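Long-range contacts in cellulase (Clostridium cellulovorans, PDB 6UI3), which is a broad-specificity GH5_4 endoglucanase, represented here by its catalytic domain, and probably cleaves internal beta-1,4 linkages in cellulose and related plant polysaccharides: residues K189-V194 and N216-I221; I265-G270 and Y297-L302; D278-R283 and Y328-Q333. All blocks are in the same frame, centred on the assembly; numbering follows the deposited sequence.

Contact 1: residues K189-V194 and N216-I221; sequences KRLIMV and NVAVSI
Asn-216 reaches across to the backbone of Lys-189 just ahead of the point where strands 192-195 and 217-222 begin to pair as parallel neighbours in the TIM barrel. With CG anti to the backbone N (chi1 -170°), its amide turns toward the partner, and Asn-216 ND2 gives a weak, bent hydrogen bond to Lys-189 O at 3.0 Å. On the other branch of the amide, Asn-216 OD1 lies 3.7 Å from Leu-191 CD1. The backbone carbonyl takes a longer bond, also weak, with Asn-216 O 3.5 Å from Ile-192 N.

At Val-217 the link is a CA-H...O contact, CA to Ile-192 O at 3.1 Å, and CB rests near that same oxygen. Ala-218 then bonds through both its backbone polar atoms: N to Ile-192 O at 3.0 Å, and O to Val-194 N at 2.9 Å. Its methyl faces the barrel interior, where Ala-218 CB meets Leu-191 CD1 at 4.2 Å and also packs on Ile-268. Val-219 turns its backbone N and O the other way, to Pro-266 and Ile-268, offering this side its CA, which approaches Val-194 O. Finally Ser-220 N bonds Val-194 O at 2.9 Å, standing 55° out of the carbonyl plane, while a bend at chi3 of Met-193 carries CE against Ser-220 CB and OG.

Chemically, three short backbone hydrogen bonds hold the buried end of the seam, whereas the two at partly exposed Asn-216, where it opens, are weak.

Contact 2: residues I265-G270 and Y297-L302; sequences IPVIIG and YGMPCL
Pro-300 occupies a place where regular parallel pairing would supply an N-H to Val-267 O; the oxygen instead meets Pro-300 ring carbon CD at 3.5 Å and Met-299 CA at 3.4 Å. One step earlier, a water stands in for direct pairing where helix 280-296 ends in a Schellman motif: it accepts from Val-267 N at 3.1 Å and can donate to the carbonyls of Tyr-297 and, more weakly, Gly-298, though not to every acceptor in reach.

Direct backbone bonding follows. Ile-269 N reaches Pro-300 O at 2.9 Å, nearly in line with the C=O, and Leu-302 N reaches Ile-269 O at 3.0 Å. Inside the barrel, the Pro-300 ring crosses Ile-268 obliquely, Pro-300 CG against Ile-268 CG1 at 4.0 Å, and CD1 of Leu-302 touches the other branch, CG2, of Ile-268. On the outer face Met-299, in the conformer described, runs alongside Val-267, Met-299 SD to Val-267 CB at 3.9 Å, with Phe-253 and Phe-260 of helix 243-261 nearby.

The proline thus shortens the true beta pairing of strands 267-272 and 301-305 at its N-terminal end, where apolar packing and a water-bound backbone N-H take over.

Contact 3: residues D278-R283 and Y328-Q333; sequences DNLQDR and YPELVQ
In the outer helical layer of the TIM barrel, the starts of helices 280-296 and 329-339, with Tyr-328 just ahead of the second, meet through Leu-280 and Arg-283 on one side and Tyr-328, Glu-330 and Leu-331 on the other. The first helix comes after strand 267-272, the second after strand 301-305, the last of the barrel. No hydrogen bond joins the two segments; they meet by van der Waals packing and one weak cation-pi approach.

Leu-331 is the wedge. Its two methyls divide the surface of Arg-283 between them: Leu-331 CD1 sits over the centre of the guanidinium, 3.6 Å from Arg-283 CZ, whereas Leu-331 CD2 presses on the backbone, 3.6 Å from Arg-283 C. The CG of Leu-331 also approaches Leu-280 CD1, at 4.4 Å. Bends at chi2 and chi3 (-148° and -69°) turn the arginine, in the conformer described, so that one face of its guanidinium lies against that CD1 methyl and an edge faces Tyr-328.

There the guanidinium and ring planes stand 73° apart, and NH2 lies above the ring face near its rim. With Arg-283 CZ 5.2 Å from the centroid of the Tyr-328 ring, the cation-pi attraction is at most weak. The firmer polar hold on Arg-283 comes from elsewhere: NH1 bonds Ile-274 O, and NH2 has a long, weak ion pair with Asp-276. The NH1 bond helps set the plane against which the Leu-331 methyl packs.

At partly exposed Leu-280 and Glu-330, the two side chains cross at about a right angle. The leucine extends one methyl to the carboxylate, Leu-280 CD2 lying 3.8 Å from Glu-330 OE2.

Overall arrangement
From the N terminus, the chain first closes contact 1, which completes the beta-alpha-beta unit of strand 192-195, helix 203-208 and strand 217-222. It then opens contact 2 at strand 267-272, the next neighbour in the sheet, so contacts 1 and 2 follow in series yet touch through the backbone: Val-219 probably hydrogen-bonds to Pro-266 and Ile-268. Contact 2 closes the unit 267-272, 280-296, 301-305; before it does so, helix 280-296 opens contact 3, which closes only at 328-333, so these two loops cross. Contacts 1 and 2 tie four consecutive barrel strands, whereas contact 3 joins outer helices, its centre about 30 Å from that of contact 1.

Contact 1: residues K189-V194 and N216-I221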
ATOM      1  N   LYS A 189       3.519   4.708  19.063  1.00  8.53           N
ATOM      2  CA  LYS A 189       2.068   4.522  19.050  1.00  9.30           C
ATOM      3  C   LYS A 189       1.479   4.518  17.639  1.00  9.03           C
ATOM      4  O   LYS A 189       0.251   4.450  17.482  1.00  9.93           O
ATOM      5  CB  LYS A 189       1.399   5.623  19.872  1.00  9.85           C
ATOM      6  CG  LYS A 189       1.686   5.535  21.351  1.00 10.90           C
ATOM      7  CD  LYS A 189       0.957   6.641  22.097  1.00 14.62           C
ATOM      8  CE  LYS A 189       1.277   6.627  23.583  1.00 17.30           C
ATOM      9  NZ  LYS A 189       0.573   7.724  24.308  1.00 21.27           N
ATOM     10  N   ARG A 190       2.321   4.564  16.619  1.00  8.56           N
ATOM     11  CA  ARG A 190       1.894   4.663  15.229  1.00  9.04           C
ATOM     12  C   ARG A 190       1.523   3.291  14.669  1.00  8.18           C
ATOM     13  O   ARG A 190       2.193   2.299  14.949  1.00  8.58           O
ATOM     14  CB  ARG A 190       3.097   5.200  14.433  1.00 11.20           C
ATOM     15  CG  ARG A 190       2.812   5.488  12.983  1.00 10.60           C
ATOM     16  CD  ARG A 190       3.977   6.164  12.248  1.00  7.90           C
ATOM     17  NE  ARG A 190       4.585   7.290  12.963  1.00  7.64           N
ATOM     18  CZ  ARG A 190       3.989   8.455  13.210  1.00  7.90           C
ATOM     19  NH1 ARG A 190       2.749   8.693  12.800  1.00  8.86           N
ATOM     20  NH2 ARG A 190       4.633   9.378  13.910  1.00  8.55           N
ATOM     21  N   LEU A 191       0.487   3.235  13.827  1.00  7.81           N
ATOM     22  CA  LEU A 191       0.200   1.981  13.128  1.00  7.20           C
ATOM     23  C   LEU A 191       1.331   1.649  12.152  1.00  7.40           C
ATOM     24  O   LEU A 191       1.795   2.508  11.387  1.00  7.53           O
ATOM     25  CB  LEU A 191      -1.123   2.069  12.374  1.00  9.15           C
ATOM     26  CG  LEU A 191      -1.541   0.774  11.684  1.00  7.99           C
ATOM     27  CD1 LEU A 191      -1.945  -0.295  12.679  1.00  9.25           C
ATOM     28  CD2 LEU A 191      -2.683   0.989  10.691  1.00 10.28           C
ATOM     29  N   ILE A 192       1.775   0.391  12.178  1.00  6.80           N
ATOM     30  CA  ILE A 192       2.738  -0.136  11.218  1.00  6.73           C
ATOM     31  C   ILE A 192       2.094  -1.298  10.467  1.00  7.43           C
ATOM     32  O   ILE A 192       1.498  -2.194  11.081  1.00  7.94           O
ATOM     33  CB  ILE A 192       4.045  -0.588  11.901  1.00  7.59           C
ATOM     34  CG1 ILE A 192       4.679   0.573  12.674  1.00  7.92           C
ATOM     35  CG2 ILE A 192       5.023  -1.142  10.860  1.00  7.62           C
ATOM     36  CD1 ILE A 192       5.775   0.156  13.643  1.00  9.81           C
ATOM     37  N   MET A 193       2.212  -1.272   9.148  1.00  7.07           N
ATOM     38  CA  MET A 193       1.723  -2.322   8.262  1.00  7.18           C
ATOM     39  C   MET A 193       2.865  -3.276   7.927  1.00  7.10           C
ATOM     40  O   MET A 193       3.976  -2.831   7.602  1.00  7.06           O
ATOM     41  CB  MET A 193       1.201  -1.716   6.957  1.00  7.75           C
ATOM     42  CG  MET A 193      -0.009  -0.814   7.142  1.00  8.93           C
ATOM     43  SD  MET A 193      -0.424   0.195   5.701  1.00  7.91           S
ATOM     44  CE  MET A 193      -0.714  -1.064   4.465  1.00  9.90           C
ATOM     45  N   VAL A 194       2.581  -4.587   7.990  1.00  6.89           N
ATOM     46  CA  VAL A 194       3.555  -5.616   7.715  1.00  6.61           C
ATOM     47  C   VAL A 194       2.986  -6.563   6.657  1.00  6.75           C
ATOM     48  O   VAL A 194       1.883  -7.095   6.834  1.00  6.71           O
ATOM     49  CB  VAL A 194       3.969  -6.406   8.978  1.00  7.31           C
ATOM     50  CG1 VAL A 194       4.867  -5.527   9.860  1.00  8.14           C
ATOM     51  CG2 VAL A 194       2.766  -6.903   9.772  1.00  8.84           C
ATOM     52  N   ASN A 216       0.081  -3.318  17.755  1.00  8.72           N
ATOM     53  CA  ASN A 216      -0.376  -2.188  16.952  1.00  8.00           C
ATOM     54  C   ASN A 216       0.159  -2.270  15.535  1.00  7.89           C
ATOM     55  O   ASN A 216       0.771  -1.337  15.015  1.00  7.85           O
ATOM     56  CB  ASN A 216       0.008  -0.897  17.657  1.00  9.91           C
ATOM     57  CG  ASN A 216      -0.615   0.317  17.030  1.00 11.24           C
ATOM     58  OD1 ASN A 216      -1.618   0.237  16.315  1.00  9.94           O
ATOM     59  ND2 ASN A 216      -0.027   1.472  17.309  1.00 12.19           N
ATOM     60  N   VAL A 217      -0.096  -3.408  14.895  1.00  8.52           N
ATOM     61  CA  VAL A 217       0.255  -3.627  13.501  1.00  7.85           C
ATOM     62  C   VAL A 217      -0.968  -4.095  12.724  1.00  7.49           C
ATOM     63  O   VAL A 217      -1.924  -4.652  13.273  1.00  8.77           O
ATOM     64  CB  VAL A 217       1.421  -4.635  13.324  1.00  8.73           C
ATOM     65  CG1 VAL A 217       2.703  -4.115  13.955  1.00  8.94           C
ATOM     66  CG2 VAL A 217       1.080  -6.006  13.917  1.00 10.14           C
ATOM     67  N   ALA A 218      -0.911  -3.889  11.417  1.00  7.48           N
ATOM     68  CA  ALA A 218      -1.907  -4.402  10.493  1.00  7.02           C
ATOM     69  C   ALA A 218      -1.204  -5.191   9.398  1.00  6.68           C
ATOM     70  O   ALA A 218      -0.071  -4.868   9.029  1.00  7.72           O
ATOM     71  CB  ALA A 218      -2.693  -3.263   9.834  1.00  8.40           C
ATOM     72  N   VAL A 219      -1.863  -6.223   8.875  1.00  6.38           N
ATOM     73  CA  VAL A 219      -1.293  -6.997   7.774  1.00  7.45           C
ATOM     74  C   VAL A 219      -1.596  -6.296   6.459  1.00  7.32           C
ATOM     75  O   VAL A 219      -2.732  -5.868   6.214  1.00  8.66           O
ATOM     76  CB  VAL A 219      -1.810  -8.444   7.790  1.00  8.00           C
ATOM     77  CG1 VAL A 219      -1.304  -9.217   6.573  1.00  8.20           C
ATOM     78  CG2 VAL A 219      -1.387  -9.142   9.077  1.00 10.06           C
ATOM     79  N   SER A 220      -0.569  -6.161   5.623  1.00  7.08           N
ATOM     80  CA  SER A 220      -0.663  -5.551   4.302  1.00  6.96           C
ATOM     81  C   SER A 220      -0.851  -6.632   3.243  1.00  6.83           C
ATOM     82  O   SER A 220      -0.014  -7.529   3.113  1.00  6.88           O
ATOM     83  CB  SER A 220       0.633  -4.799   4.017  1.00  8.66           C
ATOM     84  OG  SER A 220       0.645  -4.353   2.671  1.00  8.93           O
ATOM     85  N   ILE A 221      -1.945  -6.529   2.491  1.00  6.71           N
ATOM     86  CA  ILE A 221      -2.286  -7.451   1.411  1.00  6.48           C
ATOM     87  C   ILE A 221      -2.516  -6.662   0.127  1.00  6.54           C
ATOM     88  O   ILE A 221      -3.194  -5.626   0.134  1.00  7.16           O
ATOM     89  CB  ILE A 221      -3.569  -8.247   1.761  1.00  6.80           C
ATOM     90  CG1 ILE A 221      -3.351  -9.164   2.976  1.00  7.55           C
ATOM     91  CG2 ILE A 221      -4.092  -9.021   0.549  1.00  8.31           C
ATOM     92  CD1 ILE A 221      -2.378 -10.282   2.779  1.00  8.74           C
TER

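Contact 2: residues I265-G270 and Y297-L302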
ATOM      1  N   ILE A 265      -6.216  -8.926  14.656  1.00  9.04           N
ATOM      2  CA  ILE A 265      -5.196  -8.264  13.843  1.00  9.26           C
ATOM      3  C   ILE A 265      -5.866  -7.746  12.579  1.00  8.42           C
ATOM      4  O   ILE A 265      -6.354  -8.541  11.761  1.00  8.45           O
ATOM      5  CB  ILE A 265      -4.042  -9.222  13.522  1.00  9.21           C
ATOM      6  CG1 ILE A 265      -3.409  -9.716  14.829  1.00 12.46           C
ATOM      7  CG2 ILE A 265      -3.013  -8.510  12.642  1.00 10.03           C
ATOM      8  CD1 ILE A 265      -2.350 -10.783  14.642  1.00 15.63           C
ATOM      9  N   PRO A 266      -5.942  -6.433  12.384  1.00  7.61           N
ATOM     10  CA  PRO A 266      -6.623  -5.922  11.194  1.00  7.53           C
ATOM     11  C   PRO A 266      -5.815  -6.157   9.932  1.00  7.01           C
ATOM     12  O   PRO A 266      -4.591  -6.329   9.970  1.00  7.92           O
ATOM     13  CB  PRO A 266      -6.767  -4.428  11.490  1.00  9.14           C
ATOM     14  CG  PRO A 266      -5.661  -4.116  12.429  1.00 10.92           C
ATOM     15  CD  PRO A 266      -5.433  -5.353  13.248  1.00  8.39           C
ATOM     16  N   VAL A 267      -6.519  -6.131   8.799  1.00  7.11           N
ATOM     17  CA  VAL A 267      -5.936  -6.282   7.466  1.00  6.84           C
ATOM     18  C   VAL A 267      -6.283  -5.051   6.638  1.00  6.90           C
ATOM     19  O   VAL A 267      -7.428  -4.584   6.651  1.00  7.72           O
ATOM     20  CB  VAL A 267      -6.464  -7.562   6.775  1.00  7.50           C
ATOM     21  CG1 VAL A 267      -5.917  -7.702   5.370  1.00  8.68           C
ATOM     22  CG2 VAL A 267      -6.129  -8.806   7.597  1.00  8.92           C
ATOM     23  N   ILE A 268      -5.296  -4.539   5.906  1.00  6.90           N
ATOM     24  CA  ILE A 268      -5.479  -3.453   4.942  1.00  7.01           C
ATOM     25  C   ILE A 268      -5.196  -4.014   3.555  1.00  6.81           C
ATOM     26  O   ILE A 268      -4.143  -4.622   3.333  1.00  7.42           O
ATOM     27  CB  ILE A 268      -4.537  -2.280   5.261  1.00  6.84           C
ATOM     28  CG1 ILE A 268      -4.926  -1.632   6.595  1.00  8.09           C
ATOM     29  CG2 ILE A 268      -4.562  -1.253   4.156  1.00  8.28           C
ATOM     30  CD1 ILE A 268      -3.835  -0.788   7.219  1.00  8.38           C
ATOM     31  N   ILE A 269      -6.130  -3.819   2.628  1.00  6.56           N
ATOM     32  CA  ILE A 269      -5.883  -4.117   1.216  1.00  7.13           C
ATOM     33  C   ILE A 269      -5.163  -2.901   0.636  1.00  6.75           C
ATOM     34  O   ILE A 269      -5.784  -1.955   0.116  1.00  7.23           O
ATOM     35  CB  ILE A 269      -7.167  -4.482   0.459  1.00  7.05           C
ATOM     36  CG1 ILE A 269      -7.920  -5.620   1.154  1.00  9.58           C
ATOM     37  CG2 ILE A 269      -6.836  -4.841  -0.985  1.00  8.80           C
ATOM     38  CD1 ILE A 269      -7.175  -6.904   1.273  1.00 13.42           C
ATOM     39  N   GLY A 270      -3.839  -2.917   0.757  1.00  6.07           N
ATOM     40  CA  GLY A 270      -3.029  -1.778   0.382  1.00  6.48           C
ATOM     41  C   GLY A 270      -2.975  -1.521  -1.107  1.00  6.32           C
ATOM     42  O   GLY A 270      -2.623  -0.398  -1.511  1.00  6.92           O
ATOM     43  N   TYR A 297     -15.443  -7.304   6.469  1.00 10.70           N
ATOM     44  CA  TYR A 297     -14.399  -7.766   7.382  1.00 11.99           C
ATOM     45  C   TYR A 297     -13.484  -6.632   7.841  1.00 11.62           C
ATOM     46  O   TYR A 297     -12.378  -6.887   8.337  1.00 13.21           O
ATOM     47  CB  TYR A 297     -13.632  -8.940   6.769  1.00 11.75           C
ATOM     48  CG  TYR A 297     -14.593 -10.031   6.342  1.00 10.96           C
ATOM     49  CD1 TYR A 297     -15.325 -10.749   7.281  1.00 11.91           C
ATOM     50  CD2 TYR A 297     -14.834 -10.298   5.002  1.00 11.74           C
ATOM     51  CE1 TYR A 297     -16.245 -11.723   6.893  1.00 11.80           C
ATOM     52  CE2 TYR A 297     -15.752 -11.264   4.609  1.00 12.10           C
ATOM     53  CZ  TYR A 297     -16.466 -11.971   5.564  1.00 11.40           C
ATOM     54  OH  TYR A 297     -17.387 -12.944   5.208  1.00 13.84           O
ATOM     55  N   GLY A 298     -13.942  -5.386   7.717  1.00 11.13           N
ATOM     56  CA  GLY A 298     -13.209  -4.249   8.244  1.00 11.15           C
ATOM     57  C   GLY A 298     -11.912  -3.929   7.535  1.00  9.22           C
ATOM     58  O   GLY A 298     -11.021  -3.323   8.143  1.00 10.47           O
ATOM     59  N   MET A 299     -11.792  -4.284   6.253  1.00  8.16           N
ATOM     60  CA  MET A 299     -10.549  -4.086   5.531  0.71  7.74           C
ATOM     61  C   MET A 299     -10.651  -2.899   4.588  1.00  7.80           C
ATOM     62  O   MET A 299     -11.400  -2.971   3.595  1.00  8.17           O
ATOM     63  CB  MET A 299     -10.204  -5.354   4.753  0.71  7.92           C
ATOM     64  CG  MET A 299     -10.167  -6.568   5.654  0.71  8.80           C
ATOM     65  SD  MET A 299      -9.815  -8.098   4.794  0.71 10.09           S
ATOM     66  CE  MET A 299     -10.037  -9.316   6.064  0.71 11.04           C
ATOM     67  N   PRO A 300      -9.920  -1.815   4.824  1.00  7.88           N
ATOM     68  CA  PRO A 300      -9.917  -0.722   3.847  1.00  8.57           C
ATOM     69  C   PRO A 300      -9.248  -1.162   2.556  1.00  8.06           C
ATOM     70  O   PRO A 300      -8.328  -1.991   2.555  1.00  8.57           O
ATOM     71  CB  PRO A 300      -9.114   0.392   4.531  1.00 10.34           C
ATOM     72  CG  PRO A 300      -8.576  -0.159   5.753  1.00 13.57           C
ATOM     73  CD  PRO A 300      -9.083  -1.531   6.000  1.00  8.89           C
ATOM     74  N   CYS A 301      -9.737  -0.608   1.443  1.00  7.36           N
ATOM     75  CA  CYS A 301      -9.254  -0.916   0.104  1.00  7.74           C
ATOM     76  C   CYS A 301      -8.651   0.326  -0.535  1.00  8.05           C
ATOM     77  O   CYS A 301      -9.275   1.389  -0.543  1.00  9.35           O
ATOM     78  CB  CYS A 301     -10.390  -1.418  -0.785  1.00  8.04           C
ATOM     79  SG  CYS A 301     -11.117  -2.971  -0.235  1.00  8.18           S
ATOM     80  N   LEU A 302      -7.442   0.189  -1.059  1.00  6.53           N
ATOM     81  CA  LEU A 302      -6.724   1.289  -1.688  1.00  7.21           C
ATOM     82  C   LEU A 302      -6.497   0.974  -3.162  1.00  7.12           C
ATOM     83  O   LEU A 302      -5.722   0.075  -3.493  1.00  7.53           O
ATOM     84  CB  LEU A 302      -5.389   1.510  -0.978  1.00  8.51           C
ATOM     85  CG  LEU A 302      -5.413   2.079   0.436  1.00 11.78           C
ATOM     86  CD1 LEU A 302      -6.100   1.284   1.461  1.00 14.11           C
ATOM     87  CD2 LEU A 302      -3.972   2.306   0.894  1.00 13.06           C
TER
HETATM   88  O   HOH W   1      -9.541  -5.609   9.216  1.00 11.81           O

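Contact 3: residues D278-R283 and Y328-Q333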
ATOM      1  N   ASP A 278     -11.999  -2.146 -21.637  1.00 10.41           N
ATOM      2  CA  ASP A 278     -13.176  -1.585 -22.305  1.00 12.07           C
ATOM      3  C   ASP A 278     -14.445  -2.278 -21.832  1.00 10.68           C
ATOM      4  O   ASP A 278     -15.361  -2.563 -22.607  1.00 11.91           O
ATOM      5  CB  ASP A 278     -12.995  -1.591 -23.821  1.00 18.92           C
ATOM      6  CG  ASP A 278     -11.711  -0.882 -24.230  1.00 30.42           C
ATOM      7  OD1 ASP A 278     -10.855  -1.510 -24.885  1.00 35.97           O
ATOM      8  OD2 ASP A 278     -11.531   0.291 -23.832  1.00 33.20           O
ATOM      9  N   ASN A 279     -14.502  -2.518 -20.529  1.00  9.51           N
ATOM     10  CA  ASN A 279     -15.517  -3.316 -19.860  1.00  8.72           C
ATOM     11  C   ASN A 279     -16.041  -2.596 -18.637  1.00  8.30           C
ATOM     12  O   ASN A 279     -16.081  -3.146 -17.531  1.00  8.44           O
ATOM     13  CB  ASN A 279     -14.949  -4.691 -19.490  1.00  8.37           C
ATOM     14  CG  ASN A 279     -13.712  -4.621 -18.586  1.00  8.05           C
ATOM     15  OD1 ASN A 279     -13.000  -3.613 -18.529  1.00  8.32           O
ATOM     16  ND2 ASN A 279     -13.447  -5.722 -17.890  1.00  7.94           N
ATOM     17  N   LEU A 280     -16.483  -1.345 -18.828  1.00  8.78           N
ATOM     18  CA  LEU A 280     -16.830  -0.482 -17.704  1.00  9.15           C
ATOM     19  C   LEU A 280     -17.825  -1.133 -16.751  1.00  8.34           C
ATOM     20  O   LEU A 280     -17.648  -1.070 -15.535  1.00  8.49           O
ATOM     21  CB  LEU A 280     -17.375   0.858 -18.203  1.00 10.19           C
ATOM     22  CG  LEU A 280     -17.780   1.826 -17.083  1.00 12.55           C
ATOM     23  CD1 LEU A 280     -16.603   2.253 -16.244  1.00 14.60           C
ATOM     24  CD2 LEU A 280     -18.491   3.041 -17.684  1.00 14.83           C
ATOM     25  N   GLN A 281     -18.907  -1.722 -17.265  1.00  9.50           N
ATOM     26  CA  GLN A 281     -19.913  -2.264 -16.352  1.00  8.79           C
ATOM     27  C   GLN A 281     -19.351  -3.408 -15.521  1.00  7.83           C
ATOM     28  O   GLN A 281     -19.671  -3.537 -14.336  1.00  8.20           O
ATOM     29  CB  GLN A 281     -21.168  -2.691 -17.116  1.00 10.55           C
ATOM     30  CG  GLN A 281     -21.890  -1.526 -17.799  1.00 15.52           C
ATOM     31  CD  GLN A 281     -22.251  -0.402 -16.847  1.00 18.19           C
ATOM     32  OE1 GLN A 281     -22.803  -0.640 -15.780  1.00 18.15           O
ATOM     33  NE2 GLN A 281     -21.943   0.836 -17.238  1.00 19.53           N
ATOM     34  N   ASP A 282     -18.517  -4.255 -16.123  1.00  7.96           N
ATOM     35  CA  ASP A 282     -17.847  -5.293 -15.348  1.00  7.86           C
ATOM     36  C   ASP A 282     -16.946  -4.704 -14.276  1.00  7.82           C
ATOM     37  O   ASP A 282     -16.856  -5.249 -13.169  1.00  7.77           O
ATOM     38  CB  ASP A 282     -17.050  -6.194 -16.282  1.00  8.53           C
ATOM     39  CG  ASP A 282     -17.941  -7.008 -17.181  1.00 10.25           C
ATOM     40  OD1 ASP A 282     -18.620  -7.915 -16.651  1.00  9.62           O
ATOM     41  OD2 ASP A 282     -17.969  -6.713 -18.403  1.00 12.37           O
ATOM     42  N   ARG A 283     -16.249  -3.608 -14.590  1.00  7.49           N
ATOM     43  CA  ARG A 283     -15.375  -2.987 -13.600  0.55  7.10           C
ATOM     44  C   ARG A 283     -16.183  -2.382 -12.456  1.00  7.02           C
ATOM     45  O   ARG A 283     -15.754  -2.427 -11.293  1.00  7.55           O
ATOM     46  CB  ARG A 283     -14.481  -1.938 -14.271  0.55  7.32           C
ATOM     47  CG  ARG A 283     -13.543  -2.529 -15.318  0.55  7.46           C
ATOM     48  CD  ARG A 283     -12.224  -1.772 -15.391  0.55  7.45           C
ATOM     49  NE  ARG A 283     -12.357  -0.426 -15.928  0.55  7.43           N
ATOM     50  CZ  ARG A 283     -11.460   0.539 -15.761  0.55  7.60           C
ATOM     51  NH1 ARG A 283     -10.372   0.331 -15.037  0.55  8.37           N
ATOM     52  NH2 ARG A 283     -11.664   1.723 -16.313  0.55  8.36           N
ATOM     53  N   TYR A 328     -13.864   8.032 -15.245  1.00  8.21           N
ATOM     54  CA  TYR A 328     -14.669   6.870 -14.852  1.00  7.68           C
ATOM     55  C   TYR A 328     -15.230   7.140 -13.458  1.00  8.01           C
ATOM     56  O   TYR A 328     -14.888   6.455 -12.485  1.00  8.94           O
ATOM     57  CB  TYR A 328     -13.854   5.570 -14.877  1.00  9.53           C
ATOM     58  CG  TYR A 328     -12.990   5.476 -16.108  1.00 10.27           C
ATOM     59  CD1 TYR A 328     -13.554   5.552 -17.365  1.00 13.35           C
ATOM     60  CD2 TYR A 328     -11.598   5.390 -16.007  1.00 10.78           C
ATOM     61  CE1 TYR A 328     -12.771   5.531 -18.509  1.00 15.66           C
ATOM     62  CE2 TYR A 328     -10.815   5.364 -17.136  1.00 12.36           C
ATOM     63  CZ  TYR A 328     -11.396   5.434 -18.383  1.00 16.08           C
ATOM     64  OH  TYR A 328     -10.627   5.430 -19.534  1.00 19.36           O
ATOM     65  N   PRO A 329     -16.092   8.154 -13.321  1.00  8.74           N
ATOM     66  CA  PRO A 329     -16.627   8.459 -11.983  1.00  8.65           C
ATOM     67  C   PRO A 329     -17.414   7.301 -11.404  1.00  9.08           C
ATOM     68  O   PRO A 329     -17.518   7.179 -10.167  1.00  9.18           O
ATOM     69  CB  PRO A 329     -17.494   9.704 -12.222  1.00  9.77           C
ATOM     70  CG  PRO A 329     -17.964   9.561 -13.657  1.00  9.60           C
ATOM     71  CD  PRO A 329     -16.741   8.968 -14.370  1.00  9.25           C
ATOM     72  N   GLU A 330     -17.932   6.419 -12.266  1.00  8.36           N
ATOM     73  CA  GLU A 330     -18.696   5.269 -11.808  1.00  8.66           C
ATOM     74  C   GLU A 330     -17.855   4.357 -10.931  1.00  8.63           C
ATOM     75  O   GLU A 330     -18.393   3.644 -10.079  1.00  8.43           O
ATOM     76  CB  GLU A 330     -19.209   4.467 -13.005  1.00  9.54           C
ATOM     77  CG  GLU A 330     -20.070   5.242 -13.995  1.00  9.93           C
ATOM     78  CD  GLU A 330     -19.304   5.895 -15.164  1.00  9.97           C
ATOM     79  OE1 GLU A 330     -18.077   6.119 -15.055  1.00 10.08           O
ATOM     80  OE2 GLU A 330     -19.954   6.182 -16.179  1.00 11.90           O
ATOM     81  N   LEU A 331     -16.540   4.325 -11.126  1.00  8.33           N
ATOM     82  CA  LEU A 331     -15.702   3.446 -10.325  1.00  7.99           C
ATOM     83  C   LEU A 331     -15.479   4.021  -8.937  1.00  8.38           C
ATOM     84  O   LEU A 331     -15.394   3.273  -7.954  1.00  9.00           O
ATOM     85  CB  LEU A 331     -14.366   3.192 -11.033  1.00  8.74           C
ATOM     86  CG  LEU A 331     -14.505   2.414 -12.334  1.00  9.51           C
ATOM     87  CD1 LEU A 331     -13.150   2.180 -12.991  1.00 10.75           C
ATOM     88  CD2 LEU A 331     -15.230   1.081 -12.151  1.00 10.94           C
ATOM     89  N   VAL A 332     -15.348   5.342  -8.832  1.00  8.63           N
ATOM     90  CA  VAL A 332     -15.294   5.968  -7.519  1.00  8.77           C
ATOM     91  C   VAL A 332     -16.612   5.743  -6.794  1.00  8.63           C
ATOM     92  O   VAL A 332     -16.648   5.405  -5.602  1.00 10.11           O
ATOM     93  CB  VAL A 332     -14.967   7.470  -7.652  1.00 10.27           C
ATOM     94  CG1 VAL A 332     -14.952   8.128  -6.290  1.00 11.81           C
ATOM     95  CG2 VAL A 332     -13.642   7.680  -8.394  1.00 12.22           C
ATOM     96  N   GLN A 333     -17.729   5.914  -7.505  1.00  8.87           N
ATOM     97  CA  GLN A 333     -19.027   5.700  -6.884  1.00  9.22           C
ATOM     98  C   GLN A 333     -19.201   4.249  -6.454  1.00  9.10           C
ATOM     99  O   GLN A 333     -19.842   3.979  -5.434  1.00  9.75           O
ATOM    100  CB  GLN A 333     -20.145   6.133  -7.837  1.00 10.58           C
ATOM    101  CG  GLN A 333     -21.520   6.159  -7.183  1.00 13.67           C
ATOM    102  CD  GLN A 333     -21.591   7.136  -6.030  1.00 15.45           C
ATOM    103  OE1 GLN A 333     -21.183   8.285  -6.162  1.00 16.89           O
ATOM    104  NE2 GLN A 333     -22.077   6.675  -4.890  1.00 16.29           N
TER